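Local coordinates for putative Lipoprotein (Shewanella oneidensis, PDB 3U24) that is of unknown function but binds zinc and calcium ions, with one zinc site that may resemble those of metallopeptidases, at residues Leu173-Leu176 / Gln177-Ala181; Ala216-Glu219 / His220-Trp223; Glu439-Ala442 / Val443-Arg447; Gly527-Glu530 / Ile531-Phe534. All blocks are in the same frame, centred on the assembly; numbering follows the deposited sequence.

Overall arrangement
The four contacts lie in series along a mainly helical chain, each on one helix, and form two pairs on opposite sides of its centre. Interactions 1 and 2, on helices 168-179 and 200-234, have centres 10 Å apart and touch where I217 and I221 meet the backbone of N178. Interactions 3 and 4, on helices 435-451 and 523-542, have centres 9 Å apart and meet through I531 and Y528. About 35 Å separates the centres of interactions 1 and 3, and about 47 Å those of 2 and 4. Only the second pair adjoins the zinc site held by E439; the first joins helices 168-179 and 200-234 away from that site.

Interaction 1 of 4, residues Leu173-Leu176 / Gln177-Ala181; sequences LAVL and QNQGA
The carbonyl oxygen of A174 is gripped twice by N178. The backbone N of N178 reaches A174 O at 2.9 Å as an ordinary helical bond, and its side-chain ND2 comes to A174 O at 2.9 Å as well. The two donors approach from opposite faces of the carbonyl plane, while A174 O lies almost in the plane of the N178 amide. N178 CG stands anti to its own carbonyl carbon (chi1 -82°), which swings the amide back along the previous turn. Asparagine suits this buried place because it offers both kinds of polar atom: OD1 bonds Y156 OH, and ND2 also bonds Y121 O. A174, with no more than a methyl, keeps that face slim where it packs on L224 of helix 200-234.

Nearby, Q177 N bonds L173 O at 2.8 Å, nearly straight. The extended Q177 side chain crosses that of L173 at a slant, so that its amide carbon CD lies 3.7 Å from L173 CG and NE2 lies 3.7 Å from L173 CD1. V175 and Q179 instead run side by side, with V175 CG1 3.9 Å from Q179 NE2. Q179 N bonds V175 O, and the longer link from G180 N to L176 O, 3.2 Å, continues the ladder. These i to i+4 contacts, with a side-chain amide doubling one backbone bond, belong to the C-terminal turns of helix 168-179, packed against helix 200-234.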
ATOM      1  N   LEU A 173     -11.373   2.118 -16.339  1.00 21.53           N
ATOM      2  CA  LEU A 173     -10.188   1.397 -15.899  1.00 21.94           C
ATOM      3  C   LEU A 173     -10.217  -0.076 -16.424  1.00 21.75           C
ATOM      4  O   LEU A 173      -9.222  -0.581 -16.945  1.00 21.53           O
ATOM      5  CB  LEU A 173     -10.036   1.483 -14.395  1.00 21.03           C
ATOM      6  CG  LEU A 173      -8.773   0.845 -13.807  1.00 21.99           C
ATOM      7  CD1 LEU A 173      -7.450   1.472 -14.330  1.00 20.75           C
ATOM      8  CD2 LEU A 173      -8.858   0.838 -12.274  1.00 20.38           C
ATOM      9  N   ALA A 174     -11.373  -0.708 -16.326  1.00 21.06           N
ATOM     10  CA  ALA A 174     -11.554  -2.070 -16.844  1.00 22.04           C
ATOM     11  C   ALA A 174     -11.121  -2.183 -18.309  1.00 22.18           C
ATOM     12  O   ALA A 174     -10.471  -3.155 -18.693  1.00 21.14           O
ATOM     13  CB  ALA A 174     -13.003  -2.523 -16.683  1.00 20.41           C
ATOM     14  N   VAL A 175     -11.496  -1.195 -19.116  1.00 23.41           N
ATOM     15  CA  VAL A 175     -11.188  -1.241 -20.560  1.00 24.47           C
ATOM     16  C   VAL A 175      -9.652  -1.255 -20.763  1.00 25.89           C
ATOM     17  O   VAL A 175      -9.087  -2.118 -21.443  1.00 26.33           O
ATOM     18  CB  VAL A 175     -11.762  -0.046 -21.327  1.00 24.21           C
ATOM     19  CG1 VAL A 175     -11.202  -0.026 -22.772  1.00 24.05           C
ATOM     20  CG2 VAL A 175     -13.282  -0.045 -21.287  1.00 23.59           C
ATOM     21  N   LEU A 176      -9.012  -0.312 -20.109  1.00 26.40           N
ATOM     22  CA  LEU A 176      -7.597  -0.133 -20.155  1.00 28.97           C
ATOM     23  C   LEU A 176      -6.815  -1.330 -19.594  1.00 27.67           C
ATOM     24  O   LEU A 176      -5.892  -1.822 -20.241  1.00 27.72           O
ATOM     25  CB  LEU A 176      -7.330   1.126 -19.374  1.00 31.84           C
ATOM     26  CG  LEU A 176      -5.935   1.630 -19.202  1.00 37.08           C
ATOM     27  CD1 LEU A 176      -6.081   3.049 -18.583  1.00 37.11           C
ATOM     28  CD2 LEU A 176      -5.197   0.641 -18.290  1.00 37.68           C
ATOM     29  N   GLN A 177      -7.206  -1.838 -18.428  1.00 25.52           N
ATOM     30  CA  GLN A 177      -6.503  -2.980 -17.879  1.00 24.60           C
ATOM     31  C   GLN A 177      -6.722  -4.260 -18.684  1.00 25.19           C
ATOM     32  O   GLN A 177      -5.786  -5.020 -18.872  1.00 24.36           O
ATOM     33  CB  GLN A 177      -6.853  -3.163 -16.421  1.00 23.96           C
ATOM     34  CG  GLN A 177      -6.305  -2.027 -15.544  1.00 23.27           C
ATOM     35  CD  GLN A 177      -6.668  -2.177 -14.095  1.00 22.72           C
ATOM     36  OE1 GLN A 177      -7.676  -2.785 -13.752  1.00 23.07           O
ATOM     37  NE2 GLN A 177      -5.848  -1.638 -13.231  1.00 23.14           N
ATOM     38  N   ASN A 178      -7.936  -4.485 -19.201  1.00 25.67           N
ATOM     39  CA  ASN A 178      -8.203  -5.697 -19.983  1.00 26.11           C
ATOM     40  C   ASN A 178      -7.548  -5.643 -21.337  1.00 27.13           C
ATOM     41  O   ASN A 178      -7.197  -6.694 -21.877  1.00 26.39           O
ATOM     42  CB  ASN A 178      -9.692  -6.016 -20.122  1.00 25.66           C
ATOM     43  CG  ASN A 178     -10.239  -6.726 -18.916  1.00 25.52           C
ATOM     44  OD1 ASN A 178     -10.060  -7.960 -18.776  1.00 25.81           O
ATOM     45  ND2 ASN A 178     -10.882  -5.969 -18.014  1.00 23.42           N
ATOM     46  N   GLN A 179      -7.345  -4.439 -21.868  1.00 29.71           N
ATOM     47  CA  GLN A 179      -6.506  -4.262 -23.089  1.00 32.77           C
ATOM     48  C   GLN A 179      -5.085  -4.709 -22.814  1.00 30.87           C
ATOM     49  O   GLN A 179      -4.459  -5.273 -23.663  1.00 31.86           O
ATOM     50  CB  GLN A 179      -6.491  -2.816 -23.598  1.00 35.73           C
ATOM     51  CG  GLN A 179      -7.740  -2.468 -24.377  1.00 40.23           C
ATOM     52  CD  GLN A 179      -7.912  -0.964 -24.706  1.00 47.22           C
ATOM     53  OE1 GLN A 179      -7.303  -0.058 -24.062  1.00 48.05           O
ATOM     54  NE2 GLN A 179      -8.765  -0.691 -25.714  1.00 45.01           N
ATOM     55  N   GLY A 180      -4.592  -4.455 -21.611  1.00 30.62           N
ATOM     56  CA  GLY A 180      -3.263  -4.902 -21.197  1.00 29.68           C
ATOM     57  C   GLY A 180      -3.153  -6.410 -21.093  1.00 30.05           C
ATOM     58  O   GLY A 180      -2.047  -6.944 -21.064  1.00 30.33           O
ATOM     59  N   ALA A 181      -4.281  -7.128 -21.066  1.00 29.89           N
ATOM     60  CA  ALA A 181      -4.213  -8.599 -21.053  1.00 29.49           C
ATOM     61  C   ALA A 181      -3.371  -9.137 -22.239  1.00 29.94           C
ATOM     62  O   ALA A 181      -2.721 -10.178 -22.097  1.00 28.74           O
ATOM     63  CB  ALA A 181      -5.591  -9.243 -21.031  1.00 28.20           C
TER

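Interaction 2 of 4, residues Ala216-Glu219 / His220-Trp223; sequences AINE and HISW
I217 and I221, one helical turn apart, make the apolar heart of this contact: I217 CG2 meets I221 CD1 at 3.7 Å, the two branched side chains running obliquely to one another. I221 CG1 is anti to its carbonyl carbon (chi1 -70°), which turns it back over the preceding turn, 3.4 Å from I217 O. N218 lies alongside I221, its ND2 4.2 Å from I221 CD1, a loose touch at the exposed edge.

Four regular backbone bonds hold these side chains in step. H220 N binds A216 O, I221 N binds I217 O at 2.9 Å, S222 N binds N218 O, and W223 N binds E219 O at 3.0 Å. S222 OG stands 3.3 Å from N218 O, with another acceptor also within range of its single proton.

H220 and W223 take the other direction. Each has CG anti to its backbone N, so the rings lead away from the earlier turn toward helix 152-162. H220 ND1 is hydrogen-bonded to R160 NH1, which is consistent with ND1 acting as the acceptor, and its ring meets that of Y156; W223 rests on R160 and I163. I217 is covered by Y156, F182 and F185, while I221 CD1 reaches N178 O at 3.7 Å. Beta-branched isoleucines facing the core, with asparagine, glutamate and serine on the solvent side, give helix 200-234 the amphipathic pattern of a long helix laid against its neighbours in an alpha-helical fold.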
ATOM      1  N   ALA A 216     -12.664 -14.189 -26.547  1.00 28.45           N
ATOM      2  CA  ALA A 216     -13.466 -13.827 -25.401  1.00 27.79           C
ATOM      3  C   ALA A 216     -13.011 -12.504 -24.768  1.00 25.91           C
ATOM      4  O   ALA A 216     -13.832 -11.727 -24.333  1.00 23.87           O
ATOM      5  CB  ALA A 216     -13.467 -14.944 -24.352  1.00 26.87           C
ATOM      6  N   ILE A 217     -11.703 -12.276 -24.708  1.00 25.23           N
ATOM      7  CA  ILE A 217     -11.187 -11.062 -24.092  1.00 24.59           C
ATOM      8  C   ILE A 217     -11.575  -9.901 -24.987  1.00 25.09           C
ATOM      9  O   ILE A 217     -12.138  -8.964 -24.485  1.00 24.99           O
ATOM     10  CB  ILE A 217      -9.676 -11.104 -23.821  1.00 24.34           C
ATOM     11  CG1 ILE A 217      -9.363 -12.203 -22.785  1.00 24.24           C
ATOM     12  CG2 ILE A 217      -9.166  -9.740 -23.332  1.00 23.59           C
ATOM     13  CD1 ILE A 217      -7.913 -12.550 -22.613  1.00 23.66           C
ATOM     14  N   ASN A 218     -11.346 -10.012 -26.301  1.00 25.82           N
ATOM     15  CA  ASN A 218     -11.706  -8.967 -27.219  1.00 27.08           C
ATOM     16  C   ASN A 218     -13.196  -8.665 -27.215  1.00 27.36           C
ATOM     17  O   ASN A 218     -13.564  -7.509 -27.261  1.00 26.65           O
ATOM     18  CB  ASN A 218     -11.250  -9.273 -28.636  1.00 29.05           C
ATOM     19  CG  ASN A 218      -9.779  -8.965 -28.861  1.00 31.58           C
ATOM     20  OD1 ASN A 218      -9.083  -9.746 -29.527  1.00 34.99           O
ATOM     21  ND2 ASN A 218      -9.297  -7.828 -28.340  1.00 31.17           N
ATOM     22  N   GLU A 219     -14.048  -9.686 -27.157  1.00 27.53           N
ATOM     23  CA  GLU A 219     -15.494  -9.457 -27.071  1.00 28.92           C
ATOM     24  C   GLU A 219     -15.867  -8.790 -25.752  1.00 25.93           C
ATOM     25  O   GLU A 219     -16.708  -7.945 -25.718  1.00 24.85           O
ATOM     26  CB  GLU A 219     -16.311 -10.751 -27.270  1.00 32.24           C
ATOM     27  CG  GLU A 219     -16.221 -11.278 -28.706  1.00 37.89           C
ATOM     28  CD  GLU A 219     -16.828 -12.678 -28.896  1.00 44.18           C
ATOM     29  OE1 GLU A 219     -17.146 -13.370 -27.887  1.00 44.92           O
ATOM     30  OE2 GLU A 219     -16.986 -13.073 -30.085  1.00 50.93           O
ATOM     31  N   HIS A 220     -15.217  -9.158 -24.670  1.00 24.09           N
ATOM     32  CA  HIS A 220     -15.468  -8.451 -23.416  1.00 23.19           C
ATOM     33  C   HIS A 220     -15.048  -6.988 -23.480  1.00 22.76           C
ATOM     34  O   HIS A 220     -15.743  -6.128 -22.979  1.00 21.85           O
ATOM     35  CB  HIS A 220     -14.835  -9.158 -22.256  1.00 21.58           C
ATOM     36  CG  HIS A 220     -15.184  -8.554 -20.919  1.00 20.84           C
ATOM     37  ND1 HIS A 220     -16.380  -8.749 -20.318  1.00 20.59           N
ATOM     38  CD2 HIS A 220     -14.444  -7.764 -20.072  1.00 19.79           C
ATOM     39  CE1 HIS A 220     -16.390  -8.084 -19.161  1.00 20.17           C
ATOM     40  NE2 HIS A 220     -15.208  -7.494 -19.008  1.00 19.78           N
ATOM     41  N   ILE A 221     -13.925  -6.704 -24.110  1.00 23.11           N
ATOM     42  CA  ILE A 221     -13.479  -5.309 -24.252  1.00 24.39           C
ATOM     43  C   ILE A 221     -14.481  -4.509 -25.090  1.00 25.15           C
ATOM     44  O   ILE A 221     -14.757  -3.358 -24.746  1.00 24.96           O
ATOM     45  CB  ILE A 221     -12.107  -5.218 -24.881  1.00 24.92           C
ATOM     46  CG1 ILE A 221     -11.082  -5.755 -23.856  1.00 24.45           C
ATOM     47  CG2 ILE A 221     -11.808  -3.778 -25.370  1.00 24.53           C
ATOM     48  CD1 ILE A 221      -9.799  -6.260 -24.510  1.00 24.74           C
ATOM     49  N   SER A 222     -15.057  -5.132 -26.133  1.00 25.50           N
ATOM     50  CA  SER A 222     -16.090  -4.463 -26.941  1.00 27.28           C
ATOM     51  C   SER A 222     -17.310  -4.180 -26.086  1.00 26.27           C
ATOM     52  O   SER A 222     -17.931  -3.127 -26.188  1.00 25.87           O
ATOM     53  CB  SER A 222     -16.567  -5.294 -28.136  1.00 28.81           C
ATOM     54  OG  SER A 222     -15.471  -5.516 -29.014  1.00 33.93           O
ATOM     55  N   TRP A 223     -17.673  -5.147 -25.271  1.00 24.38           N
ATOM     56  CA  TRP A 223     -18.783  -4.920 -24.388  1.00 24.18           C
ATOM     57  C   TRP A 223     -18.486  -3.772 -23.405  1.00 23.31           C
ATOM     58  O   TRP A 223     -19.316  -2.883 -23.208  1.00 22.91           O
ATOM     59  CB  TRP A 223     -19.142  -6.194 -23.702  1.00 23.12           C
ATOM     60  CG  TRP A 223     -20.293  -6.085 -22.743  1.00 23.14           C
ATOM     61  CD1 TRP A 223     -21.646  -6.251 -23.030  1.00 23.25           C
ATOM     62  CD2 TRP A 223     -20.224  -5.869 -21.287  1.00 22.17           C
ATOM     63  NE1 TRP A 223     -22.380  -6.160 -21.885  1.00 23.40           N
ATOM     64  CE2 TRP A 223     -21.589  -5.922 -20.807  1.00 22.48           C
ATOM     65  CE3 TRP A 223     -19.199  -5.629 -20.383  1.00 22.03           C
ATOM     66  CZ2 TRP A 223     -21.911  -5.703 -19.470  1.00 22.53           C
ATOM     67  CZ3 TRP A 223     -19.510  -5.457 -19.035  1.00 21.98           C
ATOM     68  CH2 TRP A 223     -20.842  -5.498 -18.576  1.00 22.26           C
TER

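Interaction 3 of 4, residues Glu439-Ala442 / Val443-Arg447; sequences EGWA and VYTER. With ZN (zinc ion), chain F.
W441 reaches from its CB toward the next turn, where Y444 and T445 receive its indole. CG is anti to the backbone N (chi1 170°), which carries the ring toward the C-terminal side. Along the six-membered ring, CE3 comes near Y444 CD2 and CZ3 lies 3.8 Å from Y444 CE2; the two ring planes are inclined at 40°. T445 CG2 lies over one face of the indole, 3.7 Å from the centroid of the five-membered ring of W441, a CH-pi contact. At the polar tip, NE1 bonds P412 O. A leucine here would probably leave the T445 methyl without its aromatic face and P412 O without its indole donor.

Threonine suits its place because its two branches do different work: the methyl covers W441, while OG1, set between the backbone N and the carbonyl carbon, donates to A442 O at 2.7 Å. Y444 OH, at the far end of the phenol, is bonded by H552 and R535.

At the other end of the segment, E439 bends at chi2 to bind zinc through both oxygens, OE1 at 2.1 Å and OE2 at 2.5 Å. H408 and H414 complete the protein ligands, and a water lies 2.1 Å from zinc. E446, two turns along, accepts from H408 ND1 through OE2, so the same helix supplies a first-shell ligand and a second-shell residue that orients another. Two histidines, a glutamate and a water on zinc imply a centre like that of the MA-clan metallopeptidases, and possibly a hydrolytic one.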
ATOM      1  N   GLU A 439       3.098   1.642   7.653  1.00 20.84           N
ATOM      2  CA  GLU A 439       3.333   2.997   7.165  1.00 21.89           C
ATOM      3  C   GLU A 439       3.386   4.028   8.294  1.00 21.72           C
ATOM      4  O   GLU A 439       4.247   4.917   8.261  1.00 21.50           O
ATOM      5  CB  GLU A 439       2.284   3.407   6.130  1.00 22.72           C
ATOM      6  CG  GLU A 439       2.548   2.783   4.789  1.00 24.05           C
ATOM      7  CD  GLU A 439       3.918   3.171   4.210  1.00 25.42           C
ATOM      8  OE1 GLU A 439       4.468   4.268   4.544  1.00 24.61           O
ATOM      9  OE2 GLU A 439       4.430   2.372   3.390  1.00 26.77           O
ATOM     10  N   GLY A 440       2.456   3.939   9.252  1.00 20.74           N
ATOM     11  CA  GLY A 440       2.450   4.860  10.393  1.00 20.34           C
ATOM     12  C   GLY A 440       3.778   4.880  11.139  1.00 19.81           C
ATOM     13  O   GLY A 440       4.263   5.938  11.509  1.00 19.52           O
ATOM     14  N   TRP A 441       4.368   3.699  11.334  1.00 18.77           N
ATOM     15  CA  TRP A 441       5.680   3.607  11.930  1.00 18.66           C
ATOM     16  C   TRP A 441       6.703   4.401  11.127  1.00 19.41           C
ATOM     17  O   TRP A 441       7.494   5.173  11.700  1.00 19.92           O
ATOM     18  CB  TRP A 441       6.130   2.149  12.085  1.00 17.94           C
ATOM     19  CG  TRP A 441       7.553   2.070  12.480  1.00 18.05           C
ATOM     20  CD1 TRP A 441       8.651   1.863  11.658  1.00 18.24           C
ATOM     21  CD2 TRP A 441       8.125   2.334  13.813  1.00 18.50           C
ATOM     22  NE1 TRP A 441       9.816   1.932  12.376  1.00 18.52           N
ATOM     23  CE2 TRP A 441       9.570   2.222  13.668  1.00 18.70           C
ATOM     24  CE3 TRP A 441       7.597   2.617  15.061  1.00 18.51           C
ATOM     25  CZ2 TRP A 441      10.428   2.385  14.740  1.00 19.08           C
ATOM     26  CZ3 TRP A 441       8.471   2.828  16.119  1.00 18.74           C
ATOM     27  CH2 TRP A 441       9.850   2.697  15.965  1.00 19.04           C
ATOM     28  N   ALA A 442       6.734   4.202   9.809  1.00 18.98           N
ATOM     29  CA  ALA A 442       7.734   4.864   8.998  1.00 19.58           C
ATOM     30  C   ALA A 442       7.561   6.366   9.072  1.00 19.65           C
ATOM     31  O   ALA A 442       8.552   7.055   9.229  1.00 20.32           O
ATOM     32  CB  ALA A 442       7.698   4.386   7.558  1.00 19.69           C
ATOM     33  N   VAL A 443       6.325   6.867   9.001  1.00 19.19           N
ATOM     34  CA  VAL A 443       6.043   8.331   9.151  1.00 19.21           C
ATOM     35  C   VAL A 443       6.425   8.870  10.532  1.00 19.19           C
ATOM     36  O   VAL A 443       7.058   9.920  10.670  1.00 18.88           O
ATOM     37  CB  VAL A 443       4.573   8.639   8.808  1.00 19.44           C
ATOM     38  CG1 VAL A 443       4.214  10.138   8.945  1.00 19.06           C
ATOM     39  CG2 VAL A 443       4.265   8.110   7.394  1.00 19.22           C
ATOM     40  N   TYR A 444       6.094   8.103  11.558  1.00 19.50           N
ATOM     41  CA  TYR A 444       6.466   8.431  12.953  1.00 19.33           C
ATOM     42  C   TYR A 444       7.972   8.589  13.068  1.00 19.81           C
ATOM     43  O   TYR A 444       8.463   9.573  13.665  1.00 19.53           O
ATOM     44  CB  TYR A 444       5.927   7.385  13.918  1.00 19.40           C
ATOM     45  CG  TYR A 444       6.601   7.408  15.251  1.00 20.26           C
ATOM     46  CD1 TYR A 444       6.248   8.338  16.214  1.00 20.90           C
ATOM     47  CD2 TYR A 444       7.656   6.550  15.530  1.00 20.00           C
ATOM     48  CE1 TYR A 444       6.903   8.358  17.440  1.00 21.45           C
ATOM     49  CE2 TYR A 444       8.306   6.593  16.727  1.00 20.53           C
ATOM     50  CZ  TYR A 444       7.935   7.502  17.680  1.00 21.11           C
ATOM     51  OH  TYR A 444       8.607   7.521  18.895  1.00 22.33           O
ATOM     52  N   THR A 445       8.740   7.712  12.423  1.00 19.63           N
ATOM     53  CA  THR A 445      10.196   7.817  12.611  1.00 20.29           C
ATOM     54  C   THR A 445      10.803   9.122  12.092  1.00 20.91           C
ATOM     55  O   THR A 445      11.777   9.629  12.650  1.00 21.15           O
ATOM     56  CB  THR A 445      10.988   6.619  12.063  1.00 19.70           C
ATOM     57  OG1 THR A 445      10.826   6.549  10.649  1.00 20.10           O
ATOM     58  CG2 THR A 445      10.579   5.337  12.758  1.00 19.36           C
ATOM     59  N   GLU A 446      10.205   9.681  11.054  1.00 21.68           N
ATOM     60  CA  GLU A 446      10.665  10.948  10.533  1.00 23.15           C
ATOM     61  C   GLU A 446      10.573  12.041  11.630  1.00 23.52           C
ATOM     62  O   GLU A 446      11.534  12.763  11.910  1.00 23.47           O
ATOM     63  CB  GLU A 446       9.847  11.350   9.301  1.00 23.64           C
ATOM     64  CG  GLU A 446       9.684  10.253   8.257  1.00 24.50           C
ATOM     65  CD  GLU A 446       8.555  10.522   7.260  1.00 25.69           C
ATOM     66  OE1 GLU A 446       7.872  11.559   7.394  1.00 27.50           O
ATOM     67  OE2 GLU A 446       8.344   9.694   6.344  1.00 26.52           O
ATOM     68  N   ARG A 447       9.427  12.112  12.275  1.00 23.64           N
ATOM     69  CA  ARG A 447       9.207  13.109  13.291  1.00 25.88           C
ATOM     70  C   ARG A 447      10.098  12.864  14.511  1.00 24.43           C
ATOM     71  O   ARG A 447      10.787  13.772  14.998  1.00 23.49           O
ATOM     72  CB  ARG A 447       7.716  13.135  13.628  1.00 28.37           C
ATOM     73  CG  ARG A 447       7.311  13.829  14.907  1.00 31.49           C
ATOM     74  CD  ARG A 447       7.390  15.320  14.854  1.00 35.96           C
ATOM     75  NE  ARG A 447       6.395  15.841  13.912  1.00 43.47           N
ATOM     76  CZ  ARG A 447       5.895  17.087  13.910  1.00 42.73           C
ATOM     77  NH1 ARG A 447       6.285  17.996  14.830  1.00 40.79           N
ATOM     78  NH2 ARG A 447       4.990  17.396  12.971  1.00 40.75           N
TER
HETATM   79 ZN    ZN F 595       6.351   3.877   3.592  1.00 22.36          ZN
HETATM   80  O   HOH W   1       6.986   3.755   1.555  1.00 27.28           O

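Interaction 4 of 4, residues Gly527-Glu530 / Ile531-Phe534; sequences GYRE and IYDF
G527 O accepts from I531 N at 3.0 Å, the first of four successive i to i+4 bonds in a regular stretch of alpha-helix; Y528 O, R529 O and E530 O receive Y532 N, D533 N and F534 N in turn. The torsions stay helical throughout, G527 included.

On this scaffold R529 and D533, one turn apart, form a salt bridge. D533 OD1 takes both donors, R529 NH2 at 2.8 Å and R529 NE at 3.2 Å, in a side-on grip by two nitrogens on a single oxygen. OD1 lies in the guanidinium plane, yet the carboxylate is turned 35° against it, and both nitrogens come from the same face of the carboxylate. The R529 chain bends at chi2 (59°) and again at chi3, carrying the guanidinium forward along the helix to D533 and beside the Y532 ring, whose CD1 is 3.6 Å from R529 NH2. R529 NH1 makes a second salt bridge, to D270, so the arginine sits between two acids. A methionine in its place would probably leave D533 and D270 without their shared positive partner and the Y532 ring less firmly flanked.

Y532 sends its hydroxyl to E451, and E530 OE2 accepts from G257 N. On the inner face, I531 CD1 touches the backbone N of W441, and Y528 lies on V443 and R447. Glycines meet where the helices come together, G527 CA lying 3.7 Å from G440 CA. Helix 523-542 thus packs on the zinc-bearing helix 435-451 through one face, while F534 and I531 contact helix 563-571.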
ATOM      1  N   GLY A 527      -2.002   5.663  10.992  1.00 19.30           N
ATOM      2  CA  GLY A 527      -1.009   4.959  11.807  1.00 19.68           C
ATOM      3  C   GLY A 527      -0.038   5.883  12.517  1.00 20.21           C
ATOM      4  O   GLY A 527       0.257   5.691  13.694  1.00 19.12           O
ATOM      5  N   TYR A 528       0.451   6.906  11.804  1.00 20.72           N
ATOM      6  CA  TYR A 528       1.277   7.926  12.414  1.00 22.06           C
ATOM      7  C   TYR A 528       0.631   8.575  13.650  1.00 23.27           C
ATOM      8  O   TYR A 528       1.254   8.691  14.716  1.00 24.31           O
ATOM      9  CB  TYR A 528       1.618   8.977  11.377  1.00 22.84           C
ATOM     10  CG  TYR A 528       2.109  10.288  11.931  1.00 24.10           C
ATOM     11  CD1 TYR A 528       3.297  10.366  12.651  1.00 25.12           C
ATOM     12  CD2 TYR A 528       1.405  11.462  11.692  1.00 25.04           C
ATOM     13  CE1 TYR A 528       3.769  11.581  13.129  1.00 26.20           C
ATOM     14  CE2 TYR A 528       1.850  12.672  12.184  1.00 26.23           C
ATOM     15  CZ  TYR A 528       3.025  12.729  12.900  1.00 26.96           C
ATOM     16  OH  TYR A 528       3.438  13.942  13.377  1.00 29.82           O
ATOM     17  N   ARG A 529      -0.619   8.970  13.523  1.00 24.95           N
ATOM     18  CA  ARG A 529      -1.301   9.698  14.592  1.00 27.67           C
ATOM     19  C   ARG A 529      -1.499   8.776  15.772  1.00 26.70           C
ATOM     20  O   ARG A 529      -1.249   9.169  16.911  1.00 26.13           O
ATOM     21  CB  ARG A 529      -2.652  10.257  14.104  1.00 31.50           C
ATOM     22  CG  ARG A 529      -3.188  11.476  14.863  1.00 38.10           C
ATOM     23  CD  ARG A 529      -2.257  12.701  14.842  1.00 42.39           C
ATOM     24  NE  ARG A 529      -1.631  12.935  16.144  1.00 48.11           N
ATOM     25  CZ  ARG A 529      -0.698  13.861  16.403  1.00 53.51           C
ATOM     26  NH1 ARG A 529      -0.253  14.713  15.473  1.00 54.86           N
ATOM     27  NH2 ARG A 529      -0.210  13.948  17.632  1.00 56.54           N
ATOM     28  N   GLU A 530      -1.926   7.531  15.512  1.00 26.17           N
ATOM     29  CA  GLU A 530      -2.131   6.586  16.631  1.00 27.04           C
ATOM     30  C   GLU A 530      -0.837   6.248  17.354  1.00 24.76           C
ATOM     31  O   GLU A 530      -0.843   6.131  18.551  1.00 25.42           O
ATOM     32  CB  GLU A 530      -2.836   5.290  16.197  1.00 29.28           C
ATOM     33  CG  GLU A 530      -4.335   5.395  15.998  1.00 33.24           C
ATOM     34  CD  GLU A 530      -4.992   4.022  15.862  1.00 37.12           C
ATOM     35  OE1 GLU A 530      -4.889   3.415  14.784  1.00 40.51           O
ATOM     36  OE2 GLU A 530      -5.575   3.516  16.838  1.00 42.01           O
ATOM     37  N   ILE A 531       0.260   6.078  16.630  1.00 23.03           N
ATOM     38  CA  ILE A 531       1.562   5.752  17.227  1.00 22.64           C
ATOM     39  C   ILE A 531       2.109   6.915  18.078  1.00 23.48           C
ATOM     40  O   ILE A 531       2.505   6.715  19.254  1.00 23.37           O
ATOM     41  CB  ILE A 531       2.610   5.321  16.168  1.00 21.84           C
ATOM     42  CG1 ILE A 531       2.195   4.003  15.511  1.00 21.55           C
ATOM     43  CG2 ILE A 531       3.991   5.153  16.794  1.00 21.89           C
ATOM     44  CD1 ILE A 531       3.025   3.624  14.286  1.00 21.98           C
ATOM     45  N   TYR A 532       2.105   8.119  17.518  1.00 23.74           N
ATOM     46  CA  TYR A 532       2.551   9.310  18.251  1.00 24.60           C
ATOM     47  C   TYR A 532       1.677   9.561  19.475  1.00 25.90           C
ATOM     48  O   TYR A 532       2.205   9.774  20.561  1.00 27.45           O
ATOM     49  CB  TYR A 532       2.559  10.570  17.355  1.00 24.06           C
ATOM     50  CG  TYR A 532       3.398  11.687  17.913  1.00 24.11           C
ATOM     51  CD1 TYR A 532       2.872  12.597  18.836  1.00 24.66           C
ATOM     52  CD2 TYR A 532       4.737  11.843  17.529  1.00 25.02           C
ATOM     53  CE1 TYR A 532       3.653  13.642  19.351  1.00 25.12           C
ATOM     54  CE2 TYR A 532       5.551  12.866  18.063  1.00 25.64           C
ATOM     55  CZ  TYR A 532       5.008  13.756  18.989  1.00 25.65           C
ATOM     56  OH  TYR A 532       5.802  14.779  19.507  1.00 26.23           O
ATOM     57  N   ASP A 533       0.361   9.549  19.318  1.00 26.75           N
ATOM     58  CA  ASP A 533      -0.534   9.731  20.487  1.00 28.46           C
ATOM     59  C   ASP A 533      -0.350   8.597  21.516  1.00 28.06           C
ATOM     60  O   ASP A 533      -0.288   8.857  22.686  1.00 28.89           O
ATOM     61  CB  ASP A 533      -2.003   9.813  20.090  1.00 29.12           C
ATOM     62  CG  ASP A 533      -2.322  11.040  19.216  1.00 32.09           C
ATOM     63  OD1 ASP A 533      -1.513  12.027  19.215  1.00 32.21           O
ATOM     64  OD2 ASP A 533      -3.400  10.992  18.529  1.00 34.71           O
ATOM     65  N   PHE A 534      -0.240   7.351  21.079  1.00 26.52           N
ATOM     66  CA  PHE A 534       0.073   6.292  22.034  1.00 26.72           C
ATOM     67  C   PHE A 534       1.400   6.543  22.744  1.00 26.97           C
ATOM     68  O   PHE A 534       1.492   6.346  23.930  1.00 26.92           O
ATOM     69  CB  PHE A 534       0.090   4.906  21.383  1.00 26.05           C
ATOM     70  CG  PHE A 534       0.536   3.797  22.309  1.00 26.27           C
ATOM     71  CD1 PHE A 534       0.023   3.701  23.605  1.00 27.24           C
ATOM     72  CD2 PHE A 534       1.436   2.853  21.881  1.00 25.66           C
ATOM     73  CE1 PHE A 534       0.428   2.692  24.452  1.00 27.74           C
ATOM     74  CE2 PHE A 534       1.830   1.827  22.709  1.00 26.42           C
ATOM     75  CZ  PHE A 534       1.359   1.755  24.007  1.00 27.09           C
TER